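Local coordinates for UPF0255 protein frsA (Vibrio vulnificus, PDB 4I4C) that probably hydrolyses carboxylic esters to an alcohol and a carboxylate, as a serine esterase of the FrsA family with an alpha/beta-hydrolase fold, at residues S164-K169 with D208-F213; I173-G178 with S245-A250; G178-H183 with L225-P230. All coordinates share one frame; numbering follows the deposited sequence.

Contact 1: residues S164-K169 with D208-F213; sequences SKYIIK and DMWRLF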
loop_
_atom_site.group_PDB
_atom_site.type_symbol
_atom_site.label_atom_id
_atom_site.label_comp_id
_atom_site.label_asym_id
_atom_site.label_seq_id
_atom_site.Cartn_x
_atom_site.Cartn_y
_atom_site.Cartn_z
ATOM N N SER A 164 -1.533 19.538 -12.101
ATOM C CA SER A 164 -0.110 19.308 -12.223
ATOM C C SER A 164 0.364 19.619 -13.628
ATOM O O SER A 164 -0.377 19.448 -14.596
ATOM C CB SER A 164 0.244 17.853 -11.886
ATOM O OG SER A 164 1.646 17.681 -11.881
ATOM N N LYS A 165 1.609 20.063 -13.728
ATOM C CA LYS A 165 2.281 20.191 -15.012
ATOM C C LYS A 165 2.589 18.798 -15.580
ATOM O O LYS A 165 2.848 18.651 -16.770
ATOM C CB LYS A 165 3.569 21.003 -14.851
ATOM C CG LYS A 165 4.722 20.216 -14.248
ATOM C CD LYS A 165 5.824 21.116 -13.689
ATOM C CE LYS A 165 7.180 20.418 -13.781
ATOM N NZ LYS A 165 8.203 20.994 -12.864
ATOM N N TYR A 166 2.557 17.774 -14.729
ATOM C CA TYR A 166 2.765 16.403 -15.193
ATOM C C TYR A 166 1.462 15.809 -15.698
ATOM O O TYR A 166 0.386 16.330 -15.444
ATOM C CB TYR A 166 3.323 15.514 -14.085
ATOM C CG TYR A 166 4.682 15.912 -13.566
ATOM C CD1 TYR A 166 5.841 15.416 -14.151
ATOM C CD2 TYR A 166 4.810 16.762 -12.477
ATOM C CE1 TYR A 166 7.092 15.768 -13.675
ATOM C CE2 TYR A 166 6.059 17.122 -11.996
ATOM C CZ TYR A 166 7.197 16.623 -12.603
ATOM O OH TYR A 166 8.443 16.968 -12.137
ATOM N N ILE A 167 1.553 14.689 -16.396
ATOM C CA ILE A 167 0.371 14.136 -17.022
ATOM C C ILE A 167 -0.093 12.865 -16.328
ATOM O O ILE A 167 0.640 11.875 -16.277
ATOM C CB ILE A 167 0.624 13.862 -18.513
ATOM C CG1 ILE A 167 1.056 15.156 -19.216
ATOM C CG2 ILE A 167 -0.605 13.256 -19.156
ATOM C CD1 ILE A 167 1.041 15.063 -20.719
ATOM N N ILE A 168 -1.308 12.889 -15.789
ATOM C CA ILE A 168 -1.838 11.703 -15.111
ATOM C C ILE A 168 -3.147 11.256 -15.734
ATOM O O ILE A 168 -4.131 11.987 -15.725
ATOM C CB ILE A 168 -2.050 11.913 -13.594
ATOM C CG1 ILE A 168 -0.773 12.415 -12.919
ATOM C CG2 ILE A 168 -2.512 10.609 -12.938
ATOM C CD1 ILE A 168 -0.592 13.908 -12.944
ATOM N N LYS A 169 -3.151 10.046 -16.278
ATOM C CA LYS A 169 -4.354 9.499 -16.894
ATOM C C LYS A 169 -4.915 8.342 -16.075
ATOM O O LYS A 169 -4.181 7.452 -15.649
ATOM C CB LYS A 169 -4.057 9.014 -18.310
ATOM C CG LYS A 169 -3.530 10.081 -19.249
ATOM C CD LYS A 169 -3.066 9.443 -20.554
ATOM C CE LYS A 169 -2.373 10.439 -21.471
ATOM N NZ LYS A 169 -3.327 11.329 -22.197
ATOM N N ASP A 208 -1.297 6.555 -2.926
ATOM C CA ASP A 208 -0.423 6.919 -1.805
ATOM C C ASP A 208 1.051 7.021 -2.199
ATOM O O ASP A 208 1.909 7.086 -1.327
ATOM C CB ASP A 208 -0.542 5.912 -0.637
ATOM C CG ASP A 208 -1.929 5.876 -0.010
ATOM O OD1 ASP A 208 -2.763 6.733 -0.362
ATOM O OD2 ASP A 208 -2.181 4.984 0.835
ATOM N N MET A 209 1.349 7.062 -3.497
ATOM C CA MET A 209 2.746 6.973 -3.951
ATOM C C MET A 209 3.166 8.069 -4.922
ATOM O O MET A 209 4.106 7.884 -5.702
ATOM C CB MET A 209 2.995 5.599 -4.590
ATOM C CG MET A 209 2.853 4.452 -3.601
ATOM S SD MET A 209 2.757 2.825 -4.373
ATOM C CE MET A 209 1.202 2.937 -5.275
ATOM N N TRP A 210 2.453 9.196 -4.878
ATOM C CA TRP A 210 2.761 10.355 -5.700
ATOM C C TRP A 210 4.230 10.787 -5.638
ATOM O O TRP A 210 4.812 11.129 -6.657
ATOM C CB TRP A 210 1.855 11.543 -5.344
ATOM C CG TRP A 210 2.358 12.804 -5.951
ATOM C CD1 TRP A 210 2.928 13.858 -5.303
ATOM C CD2 TRP A 210 2.375 13.130 -7.345
ATOM N NE1 TRP A 210 3.286 14.832 -6.208
ATOM C CE2 TRP A 210 2.961 14.407 -7.468
ATOM C CE3 TRP A 210 1.942 12.469 -8.498
ATOM C CZ2 TRP A 210 3.132 15.033 -8.699
ATOM C CZ3 TRP A 210 2.116 13.096 -9.726
ATOM C CH2 TRP A 210 2.705 14.362 -9.814
ATOM N N ARG A 211 4.838 10.750 -4.456
ATOM C CA ARG A 211 6.235 11.173 -4.325
ATOM C C ARG A 211 7.224 10.171 -4.930
ATOM O O ARG A 211 8.373 10.515 -5.225
ATOM C CB ARG A 211 6.580 11.473 -2.860
ATOM C CG ARG A 211 5.708 12.576 -2.261
ATOM C CD ARG A 211 6.497 13.570 -1.404
ATOM N NE ARG A 211 5.695 14.765 -1.117
ATOM C CZ ARG A 211 6.077 15.777 -0.338
ATOM N NH1 ARG A 211 7.268 15.755 0.253
ATOM N NH2 ARG A 211 5.264 16.814 -0.147
ATOM N N LEU A 212 6.784 8.930 -5.105
ATOM C CA LEU A 212 7.627 7.939 -5.780
ATOM C C LEU A 212 7.884 8.424 -7.200
ATOM O O LEU A 212 9.024 8.424 -7.670
ATOM C CB LEU A 212 6.953 6.575 -5.809
ATOM C CG LEU A 212 7.699 5.499 -6.578
ATOM C CD1 LEU A 212 9.114 5.376 -6.019
ATOM C CD2 LEU A 212 6.923 4.194 -6.445
ATOM N N PHE A 213 6.814 8.850 -7.869
ATOM C CA PHE A 213 6.909 9.436 -9.210
ATOM C C PHE A 213 7.564 10.822 -9.192
ATOM O O PHE A 213 8.515 11.065 -9.922
ATOM C CB PHE A 213 5.519 9.525 -9.862
ATOM C CG PHE A 213 5.499 10.285 -11.170
ATOM C CD1 PHE A 213 5.951 9.691 -12.341
ATOM C CD2 PHE A 213 5.017 11.580 -11.232
ATOM C CE1 PHE A 213 5.923 10.382 -13.542
ATOM C CE2 PHE A 213 4.991 12.273 -12.436
ATOM C CZ PHE A 213 5.443 11.670 -13.585
#
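Phe213 turns its ring edge toward a face of the Tyr166 ring in an offset edge-to-face pair, with planes 80° apart and centroids separated by 5.3 Å. Phe213 CE2 does the touching and lies 3.7 Å from Tyr166 CD1. At the rim of the tyrosine ring, in its plane, sits Ser164 OG, while Tyr166 CD2 in turn meets the edge of the Trp210 indole, 4.2 Å from CH2. Phe213 and Trp210, one helical turn apart on helix 210-217, thus both meet Tyr166 from the same side of its ring plane. Both helix residues carry CG anti to the backbone N (chi1 167° for Trp210, 172° for Phe213), which extends their rings toward the chain of 164-169. Ile168 adds an aliphatic tip, its CD1 packing 4.3 Å from Trp210 CZ3. Ser164 also shapes the backbone: its OG accepts from Tyr166 N at 3.0 Å, an ST turn that suits a small hydroxyl side chain just after helix 144-163. Trp210 also stacks with Phe126 of helix 121-136 and touches Tyr157 of helix 144-163. The helix following strand 193-199 thus packs on the loop and the start of edge strand 167-175, as in the alpha/beta-hydrolase fold; Met209 and Leu212 of the same segment line the pocket that holds the polyether ligand.

Contact 2: residues I173-G178 with S245-A250; sequences IPFEKG and SRLHQA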
loop_
_atom_site.group_PDB
_atom_site.type_symbol
_atom_site.label_atom_id
_atom_site.label_comp_id
_atom_site.label_asym_id
_atom_site.label_seq_id
_atom_site.Cartn_x
_atom_site.Cartn_y
_atom_site.Cartn_z
ATOM N N ILE A 173 -9.335 -0.781 -17.551
ATOM C CA ILE A 173 -8.943 -1.920 -18.350
ATOM C C ILE A 173 -9.868 -3.087 -18.052
ATOM O O ILE A 173 -9.842 -3.635 -16.948
ATOM C CB ILE A 173 -7.513 -2.311 -17.999
ATOM C CG1 ILE A 173 -6.586 -1.119 -18.243
ATOM C CG2 ILE A 173 -7.076 -3.527 -18.800
ATOM C CD1 ILE A 173 -5.216 -1.272 -17.647
ATOM N N PRO A 174 -10.708 -3.460 -19.028
ATOM C CA PRO A 174 -11.592 -4.614 -18.840
ATOM C C PRO A 174 -10.837 -5.888 -18.464
ATOM O O PRO A 174 -9.752 -6.155 -18.984
ATOM C CB PRO A 174 -12.279 -4.765 -20.208
ATOM C CG PRO A 174 -11.530 -3.848 -21.145
ATOM C CD PRO A 174 -11.003 -2.751 -20.284
ATOM N N PHE A 175 -11.429 -6.646 -17.545
ATOM C CA PHE A 175 -10.898 -7.925 -17.093
ATOM C C PHE A 175 -11.986 -8.556 -16.230
ATOM O O PHE A 175 -12.398 -7.977 -15.224
ATOM C CB PHE A 175 -9.598 -7.721 -16.291
ATOM C CG PHE A 175 -8.979 -9.002 -15.769
ATOM C CD1 PHE A 175 -8.340 -9.887 -16.631
ATOM C CD2 PHE A 175 -9.028 -9.312 -14.418
ATOM C CE1 PHE A 175 -7.764 -11.065 -16.151
ATOM C CE2 PHE A 175 -8.449 -10.478 -13.930
ATOM C CZ PHE A 175 -7.823 -11.360 -14.801
ATOM N N GLU A 176 -12.475 -9.720 -16.650
ATOM C CA GLU A 176 -13.477 -10.481 -15.893
ATOM C C GLU A 176 -14.754 -9.710 -15.545
ATOM O O GLU A 176 -15.178 -9.703 -14.385
ATOM C CB GLU A 176 -12.868 -11.059 -14.614
ATOM C CG GLU A 176 -11.692 -11.985 -14.848
ATOM C CD GLU A 176 -11.384 -12.828 -13.632
ATOM O OE1 GLU A 176 -12.060 -13.863 -13.445
ATOM O OE2 GLU A 176 -10.478 -12.452 -12.857
ATOM N N LYS A 177 -15.348 -9.064 -16.547
ATOM C CA LYS A 177 -16.641 -8.370 -16.415
ATOM C C LYS A 177 -16.621 -7.080 -15.582
ATOM O O LYS A 177 -17.617 -6.358 -15.510
ATOM C CB LYS A 177 -17.732 -9.311 -15.893
ATOM C CG LYS A 177 -17.921 -10.585 -16.699
ATOM C CD LYS A 177 -19.299 -11.140 -16.419
ATOM C CE LYS A 177 -19.393 -12.617 -16.692
ATOM N NZ LYS A 177 -20.714 -13.096 -16.211
ATOM N N GLY A 178 -15.496 -6.804 -14.942
ATOM C CA GLY A 178 -15.288 -5.519 -14.312
ATOM C C GLY A 178 -14.190 -4.805 -15.068
ATOM O O GLY A 178 -13.734 -5.290 -16.110
ATOM N N SER A 245 -1.578 -12.099 -8.799
ATOM C CA SER A 245 -0.837 -11.239 -9.721
ATOM C C SER A 245 -1.704 -10.968 -10.951
ATOM O O SER A 245 -1.338 -10.189 -11.834
ATOM C CB SER A 245 0.489 -11.894 -10.128
ATOM O OG SER A 245 0.289 -13.201 -10.643
ATOM N N ARG A 246 -2.857 -11.639 -10.960
ATOM C CA ARG A 246 -3.907 -11.590 -11.980
ATOM C C ARG A 246 -4.098 -10.239 -12.675
ATOM O O ARG A 246 -4.093 -10.150 -13.902
ATOM C CB ARG A 246 -5.227 -11.941 -11.280
ATOM C CG ARG A 246 -6.219 -12.735 -12.072
ATOM C CD ARG A 246 -7.106 -13.552 -11.127
ATOM N NE ARG A 246 -8.275 -12.831 -10.613
ATOM C CZ ARG A 246 -8.389 -12.343 -9.380
ATOM N NH1 ARG A 246 -7.389 -12.475 -8.513
ATOM N NH2 ARG A 246 -9.511 -11.723 -9.010
ATOM N N LEU A 247 -4.319 -9.198 -11.878
ATOM C CA LEU A 247 -4.686 -7.896 -12.412
ATOM C C LEU A 247 -3.479 -7.213 -13.041
ATOM O O LEU A 247 -3.593 -6.534 -14.061
ATOM C CB LEU A 247 -5.301 -7.021 -11.305
ATOM C CG LEU A 247 -6.468 -7.576 -10.480
ATOM C CD1 LEU A 247 -7.004 -6.516 -9.489
ATOM C CD2 LEU A 247 -7.593 -8.077 -11.359
ATOM N N HIS A 248 -2.312 -7.410 -12.439
ATOM C CA HIS A 248 -1.078 -6.858 -12.996
ATOM C C HIS A 248 -0.708 -7.451 -14.358
ATOM O O HIS A 248 -0.158 -6.757 -15.228
ATOM C CB HIS A 248 0.062 -7.029 -12.000
ATOM C CG HIS A 248 -0.166 -6.303 -10.712
ATOM N ND1 HIS A 248 -0.809 -6.880 -9.640
ATOM C CD2 HIS A 248 0.132 -5.037 -10.341
ATOM C CE1 HIS A 248 -0.881 -6.002 -8.653
ATOM N NE2 HIS A 248 -0.313 -4.879 -9.051
ATOM N N GLN A 249 -1.014 -8.733 -14.540
ATOM C CA GLN A 249 -0.727 -9.412 -15.795
ATOM C C GLN A 249 -1.588 -8.809 -16.890
ATOM O O GLN A 249 -1.125 -8.580 -18.014
ATOM C CB GLN A 249 -1.010 -10.903 -15.663
ATOM C CG GLN A 249 -0.833 -11.667 -16.947
ATOM C CD GLN A 249 -0.255 -13.027 -16.703
ATOM O OE1 GLN A 249 -0.724 -13.765 -15.831
ATOM N NE2 GLN A 249 0.790 -13.366 -17.453
ATOM N N ALA A 250 -2.839 -8.535 -16.539
ATOM C CA ALA A 250 -3.789 -7.935 -17.469
ATOM C C ALA A 250 -3.387 -6.503 -17.774
ATOM O O ALA A 250 -3.517 -6.050 -18.909
ATOM C CB ALA A 250 -5.221 -7.989 -16.912
#
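Arg246 NE donates to Glu176 OE2 over 3.2 Å in a nearly straight salt-bridge hydrogen bond (170° at the hydrogen). The carboxylate oxygen lies in the guanidinium plane, yet the two flat groups stand almost perpendicular, 88° apart, so this is a single-point contact; Glu176 is also poorly ordered. Arg246 NH2 and NH1 are hydrogen-bonded to Pro239 O and Asp243 O, which restricts the guanidinium's rotation. Next to the ion pair the Phe175 ring fills the interface. Arg246 CG comes to the ring's edge, 3.5 Å from CZ, Leu247 CD2 lies 3.6 Å from CD2, and Ala250 CB packs 3.7 Å from CD1. With CG anti to the backbone N (chi1 179°), the phenyl group reaches across to the helix, where alanine's small methyl lets the strand come close. Glu176 CG lies over one face of the ring, offset toward the rim. Phe175 to Gly178 form a type I' turn, whose two central residues both have positive phi, joining strands 167-175 and 178-186 into a tight hairpin. Helix 246-254 packs against this hairpin, its Leu247 and Ala250 also touching Ile180 of the second strand.

Contact 3: residues G178-H183 with L225-P230; sequences GKITAH and LTVDMP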
loop_
_atom_site.group_PDB
_atom_site.type_symbol
_atom_site.label_atom_id
_atom_site.label_comp_id
_atom_site.label_asym_id
_atom_site.label_seq_id
_atom_site.Cartn_x
_atom_site.Cartn_y
_atom_site.Cartn_z
ATOM N N GLY A 178 -15.496 -6.804 -14.942
ATOM C CA GLY A 178 -15.288 -5.519 -14.312
ATOM C C GLY A 178 -14.190 -4.805 -15.068
ATOM O O GLY A 178 -13.734 -5.290 -16.110
ATOM N N LYS A 179 -13.768 -3.655 -14.559
ATOM C CA LYS A 179 -12.592 -2.970 -15.094
ATOM C C LYS A 179 -11.555 -2.777 -13.999
ATOM O O LYS A 179 -11.890 -2.520 -12.836
ATOM C CB LYS A 179 -12.950 -1.607 -15.682
ATOM C CG LYS A 179 -13.956 -1.654 -16.818
ATOM C CD LYS A 179 -14.351 -0.251 -17.240
ATOM C CE LYS A 179 -15.634 -0.248 -18.053
ATOM N NZ LYS A 179 -15.463 -0.939 -19.352
ATOM N N ILE A 180 -10.293 -2.913 -14.378
ATOM C CA ILE A 180 -9.182 -2.572 -13.503
ATOM C C ILE A 180 -8.919 -1.082 -13.651
ATOM O O ILE A 180 -8.739 -0.605 -14.765
ATOM C CB ILE A 180 -7.921 -3.332 -13.919
ATOM C CG1 ILE A 180 -8.079 -4.822 -13.597
ATOM C CG2 ILE A 180 -6.691 -2.732 -13.247
ATOM C CD1 ILE A 180 -6.973 -5.697 -14.205
ATOM N N THR A 181 -8.932 -0.343 -12.543
ATOM C CA THR A 181 -8.631 1.087 -12.583
ATOM C C THR A 181 -7.176 1.352 -12.216
ATOM O O THR A 181 -6.731 1.011 -11.116
ATOM C CB THR A 181 -9.502 1.893 -11.619
ATOM O OG1 THR A 181 -10.886 1.688 -11.929
ATOM C CG2 THR A 181 -9.176 3.375 -11.741
ATOM N N ALA A 182 -6.443 1.979 -13.129
ATOM C CA ALA A 182 -5.032 2.264 -12.893
ATOM C C ALA A 182 -4.699 3.726 -13.197
ATOM O O ALA A 182 -5.380 4.377 -13.988
ATOM C CB ALA A 182 -4.147 1.306 -13.722
ATOM N N HIS A 183 -3.652 4.246 -12.570
ATOM C CA HIS A 183 -3.258 5.628 -12.820
ATOM C C HIS A 183 -1.881 5.712 -13.482
ATOM O O HIS A 183 -0.876 5.329 -12.897
ATOM C CB HIS A 183 -3.273 6.447 -11.527
ATOM C CG HIS A 183 -4.642 6.679 -10.971
ATOM N ND1 HIS A 183 -5.359 5.703 -10.312
ATOM C CD2 HIS A 183 -5.434 7.781 -10.979
ATOM C CE1 HIS A 183 -6.526 6.193 -9.933
ATOM N NE2 HIS A 183 -6.595 7.454 -10.328
ATOM N N LEU A 225 2.806 3.631 -13.219
ATOM C CA LEU A 225 1.455 3.145 -13.429
ATOM C C LEU A 225 1.021 2.428 -12.167
ATOM O O LEU A 225 1.458 1.315 -11.910
ATOM C CB LEU A 225 1.418 2.195 -14.621
ATOM C CG LEU A 225 0.062 1.618 -15.010
ATOM C CD1 LEU A 225 -0.898 2.748 -15.345
ATOM C CD2 LEU A 225 0.216 0.681 -16.194
ATOM N N THR A 226 0.191 3.080 -11.354
ATOM C CA THR A 226 -0.229 2.486 -10.086
ATOM C C THR A 226 -1.411 1.535 -10.252
ATOM O O THR A 226 -2.287 1.743 -11.093
ATOM C CB THR A 226 -0.553 3.556 -9.033
ATOM O OG1 THR A 226 -1.588 4.414 -9.524
ATOM C CG2 THR A 226 0.687 4.396 -8.742
ATOM N N VAL A 227 -1.413 0.475 -9.449
ATOM C CA VAL A 227 -2.468 -0.519 -9.477
ATOM C C VAL A 227 -2.735 -0.978 -8.046
ATOM O O VAL A 227 -1.796 -1.122 -7.255
ATOM C CB VAL A 227 -2.060 -1.761 -10.320
ATOM C CG1 VAL A 227 -3.229 -2.724 -10.434
ATOM C CG2 VAL A 227 -1.572 -1.362 -11.712
ATOM N N ASP A 228 -4.012 -1.184 -7.718
ATOM C CA ASP A 228 -4.427 -1.815 -6.468
ATOM C C ASP A 228 -4.494 -3.348 -6.587
ATOM O O ASP A 228 -5.120 -3.882 -7.509
ATOM C CB ASP A 228 -5.809 -1.297 -6.056
ATOM C CG ASP A 228 -5.778 0.135 -5.518
ATOM O OD1 ASP A 228 -4.978 0.413 -4.599
ATOM O OD2 ASP A 228 -6.562 0.978 -6.019
ATOM N N MET A 229 -3.862 -4.043 -5.644
ATOM C CA MET A 229 -3.974 -5.500 -5.514
ATOM C C MET A 229 -5.446 -5.899 -5.431
ATOM O O MET A 229 -6.273 -5.098 -4.992
ATOM C CB MET A 229 -3.283 -5.968 -4.227
ATOM C CG MET A 229 -1.782 -5.821 -4.212
ATOM S SD MET A 229 -1.042 -7.139 -5.189
ATOM C CE MET A 229 -1.228 -8.519 -4.057
ATOM N N PRO A 230 -5.783 -7.134 -5.838
ATOM C CA PRO A 230 -7.174 -7.598 -5.686
ATOM C C PRO A 230 -7.677 -7.457 -4.241
ATOM O O PRO A 230 -6.921 -7.803 -3.334
ATOM C CB PRO A 230 -7.095 -9.075 -6.085
ATOM C CG PRO A 230 -5.928 -9.151 -7.009
ATOM C CD PRO A 230 -4.941 -8.114 -6.544
HETATM O O HOH W 1 -6.351 -0.944 -9.223
#
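His183 and Thr226 form an antiparallel hydrogen-bonded pair, with Thr226 N donating to His183 O at 2.9 Å and His183 N returning the bond to Thr226 O at 3.2 Å. The pair joins strand 178-186 to strand 223-226 in the mixed sheet of the alpha/beta-hydrolase fold, whose second strand runs antiparallel to its neighbours. Both donors are tilted out of the carbonyl planes, by 27° at His183 O and 19° at Thr226 O. His183 O also receives a CA-H...O contact from Leu225. On the face carrying the His183 and Thr226 side chains, Gln206 ties the two together: its OE1 is bonded to His183 ND1 and Thr226 OG1. With chi1 at 58°, the threonine OG1 sits between its own backbone N and carbonyl carbon, near enough to the histidine to lie 3.3 Å from His183 CB. Beta-branched threonine suits the strand while offering that hydroxyl to the glutamine. The opposite face is apolar. Ala182 CB lies 3.9 Å from Leu225 CD1 and 4.2 Å from Val227 CG2, and Ile180 CG2 extends the row to Val227 CG1. A small methyl at Ala182 leaves room for the larger leucine and valine, and helix 246-254 covers this side through Val251 against Ile180 and Leu225. Farther along, the two segments draw apart and a water fills the role of a direct backbone bond, donating to Thr181 O at 2.7 Å and accepting from Asp228 N at 2.8 Å.

How the contacts relate
The three contacts follow the first edge of one mixed sheet. Contacts 1 and 2 use opposite ends of strand 167-175 and lie 23 Å apart between centres; contact 3 lies 15 Å from the former and 8 Å from the latter. Contact 2 shares Gly178 with contact 3, and the Ile173 O to Ile180 N pair, a probable hydrogen bond, links them across the hairpin. Contact 3 is nested inside the loop closed by contact 2, whereas contact 1 interleaves with both. Helices 210-217 and 246-254, which flank strand 223-226 in sequence, pack on opposite faces of the sheet near this edge; Met209 touches Thr226 between contacts 1 and 3.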